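Local coordinates for protein nicastrin (Dictyostelium purpureum, PDB 4R12) that probably serves as an essential subunit of gamma-secretase, the membrane protease complex that cleaves Notch receptors and other integral membrane proteins, at residues Lys66-Asn78 and Lys90-Tyr104. Sequence-based numbering, arbitrary orientation.
Sequences KDIIVVLDTNYFN and KIEGIIVLTDTKKTY. With NAG (2-acetamido-2-deoxy-beta-D-glucopyranose), chain C; NAG (2-acetamido-2-deoxy-beta-D-glucopyranose), chain D.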
loop_
_atom_site.group_PDB
_atom_site.type_symbol
_atom_site.label_atom_id
_atom_site.label_comp_id
_atom_site.label_asym_id
_atom_site.label_seq_id
_atom_site.Cartn_x
_atom_site.Cartn_y
_atom_site.Cartn_z
ATOM N N LYS A 66 -24.515 31.630 0.671
ATOM C CA LYS A 66 -23.728 31.307 -0.506
ATOM C C LYS A 66 -22.783 30.139 -0.186
ATOM O O LYS A 66 -22.976 29.022 -0.656
ATOM C CB LYS A 66 -22.941 32.533 -0.986
ATOM C CG LYS A 66 -22.023 32.267 -2.175
ATOM C CD LYS A 66 -21.100 33.453 -2.461
ATOM C CE LYS A 66 -21.843 34.606 -3.127
ATOM N NZ LYS A 66 -22.300 34.272 -4.511
ATOM N N ASP A 67 -21.782 30.393 0.646
ATOM C CA ASP A 67 -20.708 29.428 0.854
ATOM C C ASP A 67 -21.098 28.302 1.817
ATOM O O ASP A 67 -21.396 28.549 2.985
ATOM C CB ASP A 67 -19.457 30.154 1.357
ATOM C CG ASP A 67 -19.009 31.266 0.408
ATOM O OD1 ASP A 67 -19.205 31.108 -0.820
ATOM O OD2 ASP A 67 -18.471 32.292 0.889
ATOM N N ILE A 68 -21.087 27.067 1.323
ATOM C CA ILE A 68 -21.495 25.915 2.128
ATOM C C ILE A 68 -20.413 24.833 2.211
ATOM O O ILE A 68 -19.885 24.411 1.182
ATOM C CB ILE A 68 -22.784 25.280 1.557
ATOM C CG1 ILE A 68 -23.922 26.306 1.533
ATOM C CG2 ILE A 68 -23.181 24.036 2.357
ATOM C CD1 ILE A 68 -25.165 25.834 0.798
ATOM N N ILE A 69 -20.087 24.408 3.435
ATOM C CA ILE A 69 -19.305 23.193 3.680
ATOM C C ILE A 69 -20.249 22.043 4.029
ATOM O O ILE A 69 -20.831 22.013 5.114
ATOM C CB ILE A 69 -18.294 23.356 4.832
ATOM C CG1 ILE A 69 -17.349 24.534 4.576
ATOM C CG2 ILE A 69 -17.505 22.048 5.048
ATOM C CD1 ILE A 69 -16.588 24.418 3.279
ATOM N N VAL A 70 -20.402 21.103 3.104
ATOM C CA VAL A 70 -21.275 19.955 3.320
ATOM C C VAL A 70 -20.616 18.922 4.225
ATOM O O VAL A 70 -19.483 18.492 3.986
ATOM C CB VAL A 70 -21.667 19.285 1.990
ATOM C CG1 VAL A 70 -22.541 18.058 2.239
ATOM C CG2 VAL A 70 -22.387 20.276 1.087
ATOM N N VAL A 71 -21.331 18.532 5.274
ATOM C CA VAL A 71 -20.894 17.465 6.168
ATOM C C VAL A 71 -21.654 16.198 5.806
ATOM O O VAL A 71 -22.883 16.186 5.828
ATOM C CB VAL A 71 -21.139 17.819 7.643
ATOM C CG1 VAL A 71 -20.628 16.713 8.545
ATOM C CG2 VAL A 71 -20.471 19.146 7.984
ATOM N N LEU A 72 -20.929 15.142 5.457
ATOM C CA LEU A 72 -21.560 13.917 4.981
ATOM C C LEU A 72 -21.440 12.760 5.959
ATOM O O LEU A 72 -20.336 12.376 6.337
ATOM C CB LEU A 72 -20.949 13.483 3.643
ATOM C CG LEU A 72 -21.224 14.323 2.400
ATOM C CD1 LEU A 72 -20.400 13.803 1.231
ATOM C CD2 LEU A 72 -22.698 14.278 2.071
ATOM N N ASP A 73 -22.577 12.201 6.355
ATOM C CA ASP A 73 -22.582 10.853 6.899
ATOM C C ASP A 73 -22.021 9.986 5.789
ATOM O O ASP A 73 -22.332 10.207 4.611
ATOM C CB ASP A 73 -23.987 10.398 7.287
ATOM C CG ASP A 73 -24.009 8.986 7.858
ATOM O OD1 ASP A 73 -23.986 8.016 7.062
ATOM O OD2 ASP A 73 -24.054 8.854 9.097
ATOM N N THR A 74 -21.192 9.014 6.133
ATOM C CA THR A 74 -20.447 8.331 5.089
ATOM C C THR A 74 -21.336 7.520 4.141
ATOM O O THR A 74 -20.920 7.216 3.021
ATOM C CB THR A 74 -19.360 7.419 5.680
ATOM O OG1 THR A 74 -18.525 6.940 4.618
ATOM C CG2 THR A 74 -19.970 6.251 6.440
ATOM N N ASN A 75 -22.556 7.186 4.560
ATOM C CA ASN A 75 -23.477 6.504 3.649
ATOM C C ASN A 75 -23.803 7.362 2.423
ATOM O O ASN A 75 -24.221 6.848 1.386
ATOM C CB ASN A 75 -24.765 6.108 4.363
ATOM C CG ASN A 75 -24.744 4.663 4.850
ATOM O OD1 ASN A 75 -23.724 3.972 4.744
ATOM N ND2 ASN A 75 -25.871 4.201 5.388
ATOM N N TYR A 76 -23.587 8.668 2.545
ATOM C CA TYR A 76 -23.844 9.588 1.443
ATOM C C TYR A 76 -22.580 10.053 0.718
ATOM O O TYR A 76 -22.643 10.909 -0.170
ATOM C CB TYR A 76 -24.645 10.781 1.963
ATOM C CG TYR A 76 -26.046 10.356 2.287
ATOM C CD1 TYR A 76 -26.357 9.802 3.521
ATOM C CD2 TYR A 76 -27.049 10.443 1.333
ATOM C CE1 TYR A 76 -27.647 9.376 3.811
ATOM C CE2 TYR A 76 -28.330 10.023 1.610
ATOM C CZ TYR A 76 -28.626 9.489 2.845
ATOM O OH TYR A 76 -29.910 9.074 3.109
ATOM N N PHE A 77 -21.444 9.458 1.072
ATOM C CA PHE A 77 -20.179 9.756 0.400
ATOM C C PHE A 77 -19.830 8.715 -0.664
ATOM O O PHE A 77 -19.250 7.668 -0.368
ATOM C CB PHE A 77 -19.034 9.864 1.421
ATOM C CG PHE A 77 -17.699 10.188 0.799
ATOM C CD1 PHE A 77 -17.511 11.375 0.098
ATOM C CD2 PHE A 77 -16.637 9.305 0.914
ATOM C CE1 PHE A 77 -16.278 11.686 -0.467
ATOM C CE2 PHE A 77 -15.403 9.603 0.339
ATOM C CZ PHE A 77 -15.224 10.793 -0.350
ATOM N N ASN A 78 -20.307 8.955 -1.873
ATOM C CA ASN A 78 -20.061 8.131 -3.046
ATOM C C ASN A 78 -20.252 8.977 -4.332
ATOM O O ASN A 78 -20.775 10.029 -4.238
ATOM C CB ASN A 78 -20.898 6.843 -3.035
ATOM C CG ASN A 78 -22.377 7.076 -3.285
ATOM O OD1 ASN A 78 -22.730 7.949 -4.018
ATOM N ND2 ASN A 78 -23.242 6.260 -2.687
ATOM N N LYS A 90 -22.830 27.712 -3.936
ATOM C CA LYS A 90 -21.728 26.945 -4.450
ATOM C C LYS A 90 -21.151 26.198 -3.286
ATOM O O LYS A 90 -21.041 26.738 -2.205
ATOM C CB LYS A 90 -20.709 27.839 -5.127
ATOM C CG LYS A 90 -19.915 27.164 -6.222
ATOM C CD LYS A 90 -18.466 27.624 -6.189
ATOM C CE LYS A 90 -17.923 27.918 -7.578
ATOM N NZ LYS A 90 -17.472 26.732 -8.369
ATOM N N ILE A 91 -20.835 24.939 -3.522
ATOM C CA ILE A 91 -20.279 24.085 -2.502
ATOM C C ILE A 91 -18.825 24.423 -2.357
ATOM O O ILE A 91 -18.135 24.464 -3.302
ATOM C CB ILE A 91 -20.429 22.625 -2.905
ATOM C CG1 ILE A 91 -19.797 21.730 -1.875
ATOM C CG2 ILE A 91 -19.805 22.398 -4.256
ATOM C CD1 ILE A 91 -20.365 20.347 -1.934
ATOM N N GLU A 92 -18.387 24.681 -1.156
ATOM C CA GLU A 92 -17.019 25.155 -0.928
ATOM C C GLU A 92 -16.116 24.070 -0.334
ATOM O O GLU A 92 -14.901 24.229 -0.239
ATOM C CB GLU A 92 -17.033 26.385 -0.023
ATOM C CG GLU A 92 -17.700 27.598 -0.661
ATOM C CD GLU A 92 -16.935 28.130 -1.866
ATOM O OE1 GLU A 92 -15.755 27.758 -2.040
ATOM O OE2 GLU A 92 -17.516 28.930 -2.642
ATOM N N GLY A 93 -16.711 22.958 0.057
ATOM C CA GLY A 93 -15.913 21.887 0.614
ATOM C C GLY A 93 -16.790 20.810 1.188
ATOM O O GLY A 93 -17.990 21.010 1.366
ATOM N N ILE A 94 -16.187 19.662 1.475
ATOM C CA ILE A 94 -16.908 18.554 2.086
ATOM C C ILE A 94 -16.110 17.993 3.255
ATOM O O ILE A 94 -14.884 17.871 3.182
ATOM C CB ILE A 94 -17.198 17.437 1.055
ATOM C CG1 ILE A 94 -18.216 17.927 0.025
ATOM C CG2 ILE A 94 -17.721 16.169 1.729
ATOM C CD1 ILE A 94 -18.379 16.990 -1.147
ATOM N N ILE A 95 -16.812 17.683 4.342
ATOM C CA ILE A 95 -16.237 16.949 5.460
ATOM C C ILE A 95 -16.930 15.603 5.551
ATOM O O ILE A 95 -18.162 15.532 5.619
ATOM C CB ILE A 95 -16.395 17.696 6.787
ATOM C CG1 ILE A 95 -15.706 19.057 6.710
ATOM C CG2 ILE A 95 -15.843 16.864 7.937
ATOM C CD1 ILE A 95 -15.925 19.932 7.938
ATOM N N VAL A 96 -16.139 14.538 5.532
ATOM C CA VAL A 96 -16.692 13.191 5.617
ATOM C C VAL A 96 -16.503 12.651 7.030
ATOM O O VAL A 96 -15.386 12.603 7.559
ATOM C CB VAL A 96 -16.047 12.235 4.582
ATOM C CG1 VAL A 96 -16.581 10.800 4.761
ATOM C CG2 VAL A 96 -16.304 12.752 3.151
ATOM N N LEU A 97 -17.615 12.251 7.636
ATOM C CA LEU A 97 -17.623 11.760 9.004
ATOM C C LEU A 97 -17.218 10.288 9.048
ATOM O O LEU A 97 -17.596 9.505 8.175
ATOM C CB LEU A 97 -19.019 11.948 9.616
ATOM C CG LEU A 97 -19.600 13.371 9.566
ATOM C CD1 LEU A 97 -21.078 13.335 9.919
ATOM C CD2 LEU A 97 -18.851 14.308 10.503
ATOM N N THR A 98 -16.446 9.916 10.058
ATOM C CA THR A 98 -16.044 8.523 10.214
ATOM C C THR A 98 -16.485 7.944 11.555
ATOM O O THR A 98 -15.923 6.935 11.983
ATOM C CB THR A 98 -14.517 8.357 10.099
ATOM O OG1 THR A 98 -13.886 9.003 11.215
ATOM C CG2 THR A 98 -14.004 8.979 8.802
ATOM N N ASP A 99 -17.465 8.572 12.216
ATOM C CA ASP A 99 -17.977 8.031 13.483
ATOM C C ASP A 99 -18.940 6.865 13.237
ATOM O O ASP A 99 -19.220 6.079 14.142
ATOM C CB ASP A 99 -18.654 9.118 14.336
ATOM C CG ASP A 99 -19.718 9.908 13.580
ATOM O OD1 ASP A 99 -19.628 10.044 12.336
ATOM O OD2 ASP A 99 -20.650 10.416 14.251
ATOM N N THR A 100 -19.433 6.762 12.006
ATOM C CA THR A 100 -20.161 5.582 11.540
ATOM C C THR A 100 -19.502 5.050 10.264
ATOM O O THR A 100 -18.758 5.772 9.599
ATOM C CB THR A 100 -21.629 5.887 11.239
ATOM O OG1 THR A 100 -21.706 6.845 10.174
ATOM C CG2 THR A 100 -22.352 6.427 12.477
ATOM N N LYS A 101 -19.779 3.792 9.934
ATOM C CA LYS A 101 -19.241 3.141 8.739
ATOM C C LYS A 101 -20.305 3.061 7.659
ATOM O O LYS A 101 -21.479 3.283 7.936
ATOM C CB LYS A 101 -18.763 1.722 9.053
ATOM C CG LYS A 101 -17.491 1.613 9.881
ATOM C CD LYS A 101 -17.236 0.129 10.184
ATOM C CE LYS A 101 -15.984 -0.078 11.025
ATOM N NZ LYS A 101 -14.778 -0.142 10.167
ATOM N N LYS A 102 -19.913 2.718 6.436
ATOM C CA LYS A 102 -20.919 2.476 5.402
ATOM C C LYS A 102 -21.639 1.169 5.695
ATOM O O LYS A 102 -21.024 0.211 6.137
ATOM C CB LYS A 102 -20.299 2.423 4.002
ATOM C CG LYS A 102 -19.994 3.782 3.394
ATOM C CD LYS A 102 -19.550 3.642 1.941
ATOM C CE LYS A 102 -19.601 4.986 1.201
ATOM N NZ LYS A 102 -18.731 6.026 1.852
ATOM N N THR A 103 -22.938 1.130 5.436
ATOM C CA THR A 103 -23.717 -0.090 5.640
ATOM C C THR A 103 -23.810 -0.930 4.364
ATOM O O THR A 103 -24.579 -1.888 4.296
ATOM C CB THR A 103 -25.134 0.236 6.112
ATOM O OG1 THR A 103 -25.776 1.075 5.144
ATOM C CG2 THR A 103 -25.088 0.965 7.457
ATOM N N TYR A 104 -23.023 -0.572 3.358
ATOM C CA TYR A 104 -23.025 -1.312 2.098
ATOM C C TYR A 104 -21.610 -1.452 1.559
ATOM O O TYR A 104 -20.730 -0.677 1.938
ATOM C CB TYR A 104 -23.929 -0.620 1.073
ATOM C CG TYR A 104 -23.633 0.847 0.825
ATOM C CD1 TYR A 104 -22.651 1.236 -0.087
ATOM C CD2 TYR A 104 -24.370 1.843 1.466
ATOM C CE1 TYR A 104 -22.388 2.584 -0.339
ATOM C CE2 TYR A 104 -24.122 3.201 1.218
ATOM C CZ TYR A 104 -23.123 3.559 0.313
ATOM O OH TYR A 104 -22.869 4.886 0.052
HETATM C C1 NAG C . -24.352 5.942 -2.909
HETATM C C2 NAG C . -25.096 4.644 -3.158
HETATM C C3 NAG C . -26.587 4.819 -3.207
HETATM C C4 NAG C . -27.119 5.559 -2.021
HETATM C C5 NAG C . -26.343 6.871 -1.894
HETATM C C6 NAG C . -26.715 7.711 -0.698
HETATM C C7 NAG C . -23.619 3.334 -4.469
HETATM C C8 NAG C . -23.124 3.025 -5.843
HETATM N N2 NAG C . -24.692 4.067 -4.383
HETATM O O3 NAG C . -27.164 3.533 -3.282
HETATM O O4 NAG C . -28.466 5.793 -2.325
HETATM O O5 NAG C . -24.949 6.645 -1.855
HETATM O O6 NAG C . -27.003 6.976 0.456
HETATM O O7 NAG C . -23.042 2.927 -3.512
HETATM C C1 NAG D . -16.451 5.131 17.018
HETATM C C2 NAG D . -16.844 3.821 16.385
HETATM C C3 NAG D . -17.998 3.202 17.133
HETATM C C4 NAG D . -17.758 3.179 18.637
HETATM C C5 NAG D . -17.320 4.573 19.089
HETATM C C6 NAG D . -16.960 4.681 20.541
HETATM C C7 NAG D . -16.527 3.578 14.037
HETATM C C8 NAG D . -17.138 3.725 12.696
HETATM N N2 NAG D . -17.234 4.040 15.034
HETATM O O3 NAG D . -18.172 1.901 16.612
HETATM O O4 NAG D . -18.975 2.779 19.263
HETATM O O5 NAG D . -16.152 4.879 18.374
HETATM O O6 NAG D . -15.868 3.823 20.810
HETATM O O7 NAG D . -15.451 3.072 14.200
HETATM O O HOH W 1 -23.391 5.722 8.305
HETATM O O HOH W 2 -16.286 7.666 6.414
HETATM O O HOH W 3 -20.234 8.704 8.794
#
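K102 reaches back from the loop after strand 90-96 to T74 and F77, in and just after the short 3-10 turn that follows strand 67-72, beyond the C-terminal ends of the two parallel strands of a beta-alpha-beta unit (strand 67-72, helix 79-83, strand 90-96) of the nicastrin small lobe. The two strands pair in parallel, V70 O accepting from I95 N and L72 N giving a nearly straight bond to I95 O. Branched aliphatic residues suit both buried faces: V71 CG1 lies 3.6 Å from L97 CD2 on one, L72 CD1 meets I94 CG2 on the other. Glycine fits at G93, because a CB there would crowd I69 CD1. Past the strands, F77, its CG anti to the backbone N (chi1 -179°), lays a ring face under V96 CG2, a CH-pi contact 3.7 Å from the centroid.

K102 stays extended until its last bond, where a bend (chi4 59°) lets NZ hydrogen-bond T74 O, T74 OG1 and F77 O. NZ meets F77 O at 2.8 Å, in the carbonyl plane on a lone pair; Y414 supplies another partner. F77 N and NZ grip T74 O from opposite faces of its plane, which probably holds the turn in place. A methionine in place of K102 would probably leave both carbonyls and T74 OG1 without this shared donor and free the turn to shift against the loop.

An amide suits N75 because it both accepts and donates: OD1 takes T103 N on a lone pair in its plane, while ND2 gives to T103 OG1. D73 OD1 accepts N75 N in an Asx turn, while OD2 makes a salt bridge with R155. O6 of the N-linked N-acetylglucosamine on N78 donates a hydrogen bond to N75 O, and Y104 OH donates to the same oxygen at 2.7 Å, from 45° above the carbonyl plane.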